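Local coordinates for protein sulfite dehydrogenase (Paracoccus pantotrophus, PDB 2XTS) that forms, with a cytochrome subunit, the molybdenum and heme enzyme sulfane dehydrogenase SoxCD, which oxidises protein-bound sulfur in the Sox system, at residues Val261-Ser266 against Thr348-Pro353; Thr311-Thr316 against Thr325-Asp330. All coordinates share one frame; numbering follows the deposited sequence.

How the contacts relate
Both contacts lie in the dimerisation domain of the molybdenum cofactor oxidoreductase family, and both reach one antiparallel sheet. Their centres are about 16 Å apart; the nearest atoms come within about 4 Å without touching. Contact 1 joins the start of strand 265-270, an outer strand of this sheet within the chain, to the loop between strand 338-346 and helix 355-362. Contact 2 joins the two strands of the beta hairpin 311-316 and 325-333, and falls in sequence between the two halves of contact 1. Strand 282-291 separates 265-270 from 325-333 in the sheet. Contact 1 faces the cytochrome chain. Contact 2 meets the second subunit. The domain thus serves two interfaces.

Contact 1. Residues Val261-Ser266 against Thr348-Pro353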
loop_
_atom_site.group_PDB
_atom_site.type_symbol
_atom_site.label_atom_id
_atom_site.label_comp_id
_atom_site.label_asym_id
_atom_site.label_seq_id
_atom_site.Cartn_x
_atom_site.Cartn_y
_atom_site.Cartn_z
ATOM N N VAL A 261 -17.313 16.260 -10.337
ATOM C CA VAL A 261 -16.335 16.458 -9.264
ATOM C C VAL A 261 -16.914 16.136 -7.892
ATOM O O VAL A 261 -18.101 16.352 -7.610
ATOM C CB VAL A 261 -15.636 17.859 -9.253
ATOM C CG1 VAL A 261 -14.268 17.780 -8.560
ATOM C CG2 VAL A 261 -15.396 18.387 -10.624
ATOM N N MET A 262 -16.048 15.575 -7.055
ATOM C CA MET A 262 -16.340 15.310 -5.657
ATOM C C MET A 262 -15.824 16.498 -4.830
ATOM O O MET A 262 -14.649 16.847 -4.882
ATOM C CB MET A 262 -15.690 13.995 -5.223
ATOM C CG MET A 262 -16.118 12.785 -6.027
ATOM S SD MET A 262 -17.905 12.485 -5.961
ATOM C CE MET A 262 -18.082 11.786 -4.321
ATOM N N ASP A 263 -16.694 17.104 -4.036
ATOM C CA ASP A 263 -16.330 18.305 -3.290
ATOM C C ASP A 263 -15.605 17.989 -1.967
ATOM O O ASP A 263 -15.627 16.856 -1.465
ATOM C CB ASP A 263 -17.588 19.138 -3.016
ATOM C CG ASP A 263 -18.222 19.705 -4.279
ATOM O OD1 ASP A 263 -17.502 20.027 -5.245
ATOM O OD2 ASP A 263 -19.460 19.843 -4.278
ATOM N N ALA A 264 -14.988 19.018 -1.386
ATOM C CA ALA A 264 -14.211 18.864 -0.161
ATOM C C ALA A 264 -15.025 18.222 0.937
ATOM O O ALA A 264 -16.177 18.588 1.183
ATOM C CB ALA A 264 -13.658 20.210 0.307
ATOM N N LYS A 265 -14.390 17.280 1.631
ATOM C CA LYS A 265 -15.070 16.447 2.574
ATOM C C LYS A 265 -14.081 15.988 3.641
ATOM O O LYS A 265 -12.881 15.972 3.428
ATOM C CB LYS A 265 -15.637 15.242 1.815
ATOM C CG LYS A 265 -16.602 14.380 2.569
ATOM C CD LYS A 265 -17.329 13.459 1.605
ATOM C CE LYS A 265 -18.167 12.423 2.302
ATOM N NZ LYS A 265 -18.999 11.630 1.348
ATOM N N SER A 266 -14.601 15.568 4.775
ATOM C CA SER A 266 -13.784 15.017 5.845
ATOM C C SER A 266 -14.603 14.168 6.766
ATOM O O SER A 266 -15.823 14.293 6.845
ATOM C CB SER A 266 -13.120 16.106 6.684
ATOM O OG SER A 266 -14.051 16.809 7.481
ATOM N N THR A 348 -9.206 26.064 -3.195
ATOM C CA THR A 348 -10.100 27.013 -3.859
ATOM C C THR A 348 -10.796 27.944 -2.867
ATOM O O THR A 348 -11.454 28.903 -3.277
ATOM C CB THR A 348 -11.195 26.306 -4.682
ATOM O OG1 THR A 348 -12.167 25.721 -3.799
ATOM C CG2 THR A 348 -10.604 25.253 -5.660
ATOM N N GLY A 349 -10.658 27.680 -1.576
ATOM C CA GLY A 349 -11.346 28.427 -0.521
ATOM C C GLY A 349 -12.656 27.783 -0.089
ATOM O O GLY A 349 -13.287 28.218 0.848
ATOM N N TYR A 350 -13.079 26.742 -0.787
ATOM C CA TYR A 350 -14.280 25.992 -0.429
ATOM C C TYR A 350 -14.143 25.368 0.962
ATOM O O TYR A 350 -13.151 24.670 1.243
ATOM C CB TYR A 350 -14.524 24.916 -1.494
ATOM C CG TYR A 350 -15.765 24.085 -1.311
ATOM C CD1 TYR A 350 -15.802 23.041 -0.398
ATOM C CD2 TYR A 350 -16.883 24.279 -2.111
ATOM C CE1 TYR A 350 -16.932 22.260 -0.248
ATOM C CE2 TYR A 350 -18.011 23.494 -1.987
ATOM C CZ TYR A 350 -18.029 22.478 -1.058
ATOM O OH TYR A 350 -19.152 21.667 -0.904
ATOM N N VAL A 351 -15.169 25.587 1.773
ATOM C CA VAL A 351 -15.286 25.081 3.124
ATOM C C VAL A 351 -16.412 24.050 3.153
ATOM O O VAL A 351 -17.554 24.330 2.770
ATOM C CB VAL A 351 -15.603 26.191 4.121
ATOM C CG1 VAL A 351 -15.694 25.618 5.534
ATOM C CG2 VAL A 351 -14.559 27.316 4.009
ATOM N N GLN A 352 -16.075 22.840 3.578
ATOM C CA GLN A 352 -17.052 21.776 3.711
ATOM C C GLN A 352 -18.324 22.262 4.416
ATOM O O GLN A 352 -18.258 22.746 5.530
ATOM C CB GLN A 352 -16.435 20.604 4.481
ATOM C CG GLN A 352 -17.288 19.365 4.501
ATOM C CD GLN A 352 -16.742 18.291 5.434
ATOM O OE1 GLN A 352 -15.682 18.454 6.033
ATOM N NE2 GLN A 352 -17.458 17.177 5.550
ATOM N N PRO A 353 -19.495 22.055 3.786
ATOM C CA PRO A 353 -20.744 22.538 4.357
ATOM C C PRO A 353 -21.349 21.577 5.371
ATOM O O PRO A 353 -21.042 20.376 5.365
ATOM C CB PRO A 353 -21.663 22.636 3.132
ATOM C CG PRO A 353 -21.217 21.527 2.256
ATOM C CD PRO A 353 -19.706 21.542 2.418
HETATM O O HOH W 1 -20.689 22.015 -3.014
HETATM O O HOH W 2 -17.160 16.018 8.540
#
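Gln352 and Tyr350 both swing CG anti to the backbone N (chi1 -171° and -177°), which carries their side chains across to residues 263-266. The Gln352 chain is extended, with Gln352 CG passing 3.6 Å from Ala264 O. At its end Ser266 OG donates to Gln352 OE1 over 2.7 Å, in the carbonyl plane and on a lone pair. Gln352 OE1 also accepts from Ala344 N, and Gln352 NE2 bonds to Asn371 O. The buried amide is thus held at both ends. Water 2 donates to Ser266 O and takes a weak bond from Gln352 NE2. The contact ties the first residues of strand 265-270 to the loop that follows strand 338-346, within the immunoglobulin-like (E-set) dimerisation domain. With an alanine at Gln352, Ser266 OG and Ala344 N would probably lose this acceptor and Asn371 O its donor, and a gap would open beside Ala264. Tyr350 packs against Ala264, with CD1 3.6 Å from Ala264 CB. Tyr350 crosses Asp263 at about a right angle, with Tyr350 OH 3.6 Å from Asp263 CB. The two polar ends are joined through water 1, which accepts from Tyr350 OH at 2.6 Å and donates to Asp263 OD2 at 2.8 Å. Tyr350 OH also bonds to Asn371. Asp263 reaches out of the subunit, to Arg151 and Tyr156 of the cytochrome chain.

Contact 2. Residues Thr311-Thr316 against Thr325-Asp330; sequences TTARIT and TRFHLD
Segments 311-316 and 325-330 pair as antiparallel strands of a beta hairpin, with Arg314 and His328 a hydrogen-bonded pair: Arg314 N donates to His328 O at 3.0 Å and His328 N to Arg314 O at 2.9 Å. Ile315 and Phe327 follow as a non-hydrogen-bonded pair, and Thr316 N donates to Arg326 O. Ala313, at the break in the strand, puts CB 4.0 Å from Phe327 CD1. The Phe327 ring packs on Val300 and Val302 of strand 297-303. Leu329 CD1 touches Thr311 CG2 at 3.9 Å.

The face away from Ile315 and Phe327 carries Arg314 and His328. Arg314 sets CG between its backbone N and carbonyl carbon (chi1 73°), then runs extended toward Asp330. Its guanidinium grips one oxygen end-on, with Arg314 NH1 2.9 Å and NH2 3.1 Å from Asp330 OD2. Both bonds are bent (145° and 135°): NH1 comes from above the carboxylate plane, NH2 on the syn side. One guanidinium face lies against His328 CB. Water 3 donates to Asp330 OD1 and takes a weak bond from Arg314 NH2. Arg314 NH2 also donates to Arg111 O of the second subunit, whose Pro110 packs on both Arg314 and Asp330. The salt bridge probably orients the guanidinium for that bond and balances its charge at the dimer interface.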
loop_
_atom_site.group_PDB
_atom_site.type_symbol
_atom_site.label_atom_id
_atom_site.label_comp_id
_atom_site.label_asym_id
_atom_site.label_seq_id
_atom_site.Cartn_x
_atom_site.Cartn_y
_atom_site.Cartn_z
ATOM N N THR A 311 -11.116 24.453 16.263
ATOM C CA THR A 311 -9.655 24.482 16.407
ATOM C C THR A 311 -9.053 23.840 15.158
ATOM O O THR A 311 -9.469 22.757 14.741
ATOM C CB THR A 311 -9.211 23.664 17.644
ATOM O OG1 THR A 311 -9.861 24.178 18.817
ATOM C CG2 THR A 311 -7.711 23.692 17.844
ATOM N N THR A 312 -8.081 24.499 14.562
ATOM C CA THR A 312 -7.417 23.971 13.385
ATOM C C THR A 312 -6.542 22.793 13.812
ATOM O O THR A 312 -5.738 22.893 14.724
ATOM C CB THR A 312 -6.659 25.066 12.616
ATOM O OG1 THR A 312 -7.595 26.094 12.246
ATOM C CG2 THR A 312 -5.976 24.480 11.388
ATOM N N ALA A 313 -6.767 21.661 13.156
ATOM C CA ALA A 313 -5.998 20.434 13.369
ATOM C C ALA A 313 -4.698 20.554 12.593
ATOM O O ALA A 313 -4.470 21.534 11.870
ATOM C CB ALA A 313 -6.809 19.215 12.878
ATOM N N ARG A 314 -3.826 19.560 12.736
ATOM C CA ARG A 314 -2.626 19.515 11.888
ATOM C C ARG A 314 -2.778 18.456 10.806
ATOM O O ARG A 314 -3.469 17.457 11.020
ATOM C CB ARG A 314 -1.361 19.286 12.707
ATOM C CG ARG A 314 -1.179 17.893 13.248
ATOM C CD ARG A 314 0.105 17.785 14.064
ATOM N NE ARG A 314 0.256 16.433 14.592
ATOM C CZ ARG A 314 -0.371 15.971 15.671
ATOM N NH1 ARG A 314 -1.225 16.729 16.347
ATOM N NH2 ARG A 314 -0.181 14.716 16.060
ATOM N N ILE A 315 -2.195 18.735 9.650
ATOM C CA ILE A 315 -2.054 17.777 8.564
ATOM C C ILE A 315 -0.837 16.930 8.868
ATOM O O ILE A 315 0.252 17.475 9.079
ATOM C CB ILE A 315 -1.805 18.501 7.222
ATOM C CG1 ILE A 315 -3.018 19.365 6.872
ATOM C CG2 ILE A 315 -1.433 17.503 6.117
ATOM C CD1 ILE A 315 -4.322 18.736 7.236
ATOM N N THR A 316 -1.027 15.616 8.915
ATOM C CA THR A 316 0.058 14.655 9.126
ATOM C C THR A 316 0.437 14.059 7.790
ATOM O O THR A 316 -0.331 13.318 7.191
ATOM C CB THR A 316 -0.391 13.599 10.133
ATOM O OG1 THR A 316 -0.584 14.266 11.384
ATOM C CG2 THR A 316 0.631 12.499 10.319
ATOM N N THR A 325 -6.017 12.862 2.768
ATOM C CA THR A 325 -5.133 13.640 3.617
ATOM C C THR A 325 -5.479 13.332 5.067
ATOM O O THR A 325 -6.643 13.392 5.455
ATOM C CB THR A 325 -5.329 15.135 3.291
ATOM O OG1 THR A 325 -5.172 15.320 1.878
ATOM C CG2 THR A 325 -4.356 16.033 4.051
ATOM N N ARG A 326 -4.465 13.008 5.861
ATOM C CA ARG A 326 -4.647 12.649 7.260
ATOM C C ARG A 326 -4.509 13.867 8.131
ATOM O O ARG A 326 -3.596 14.642 7.940
ATOM C CB ARG A 326 -3.589 11.628 7.641
ATOM C CG ARG A 326 -3.606 11.176 9.105
ATOM C CD ARG A 326 -4.893 10.498 9.585
ATOM N NE ARG A 326 -5.242 9.355 8.739
ATOM C CZ ARG A 326 -6.297 8.571 8.916
ATOM N NH1 ARG A 326 -7.153 8.785 9.906
ATOM N NH2 ARG A 326 -6.539 7.594 8.058
ATOM N N PHE A 327 -5.425 14.036 9.083
ATOM C CA PHE A 327 -5.311 15.096 10.091
ATOM C C PHE A 327 -5.402 14.543 11.490
ATOM O O PHE A 327 -5.994 13.485 11.728
ATOM C CB PHE A 327 -6.367 16.215 9.906
ATOM C CG PHE A 327 -7.796 15.788 10.155
ATOM C CD1 PHE A 327 -8.358 15.874 11.425
ATOM C CD2 PHE A 327 -8.588 15.318 9.119
ATOM C CE1 PHE A 327 -9.671 15.478 11.644
ATOM C CE2 PHE A 327 -9.915 14.928 9.337
ATOM C CZ PHE A 327 -10.451 15.005 10.587
ATOM N N HIS A 328 -4.800 15.278 12.425
ATOM C CA HIS A 328 -4.811 14.918 13.835
ATOM C C HIS A 328 -5.024 16.135 14.707
ATOM O O HIS A 328 -4.555 17.227 14.394
ATOM C CB HIS A 328 -3.500 14.298 14.291
ATOM C CG HIS A 328 -3.197 12.980 13.661
ATOM N ND1 HIS A 328 -3.808 11.794 14.012
ATOM C CD2 HIS A 328 -2.297 12.667 12.703
ATOM C CE1 HIS A 328 -3.320 10.816 13.261
ATOM N NE2 HIS A 328 -2.404 11.323 12.460
ATOM N N LEU A 329 -5.715 15.914 15.817
ATOM C CA LEU A 329 -5.797 16.894 16.898
ATOM C C LEU A 329 -5.708 16.117 18.191
ATOM O O LEU A 329 -6.478 15.186 18.423
ATOM C CB LEU A 329 -7.097 17.715 16.861
ATOM C CG LEU A 329 -7.244 18.825 17.919
ATOM C CD1 LEU A 329 -6.376 20.024 17.552
ATOM C CD2 LEU A 329 -8.674 19.270 18.149
ATOM N N ASP A 330 -4.729 16.478 19.023
ATOM C CA ASP A 330 -4.557 15.846 20.307
ATOM C C ASP A 330 -5.246 16.672 21.362
ATOM O O ASP A 330 -5.013 17.874 21.451
ATOM C CB ASP A 330 -3.073 15.686 20.576
ATOM C CG ASP A 330 -2.405 14.810 19.521
ATOM O OD1 ASP A 330 -2.802 13.628 19.444
ATOM O OD2 ASP A 330 -1.485 15.283 18.800
HETATM O O HOH W 3 -1.963 12.531 17.077
HETATM O O HOH W 4 -1.754 13.366 4.850
#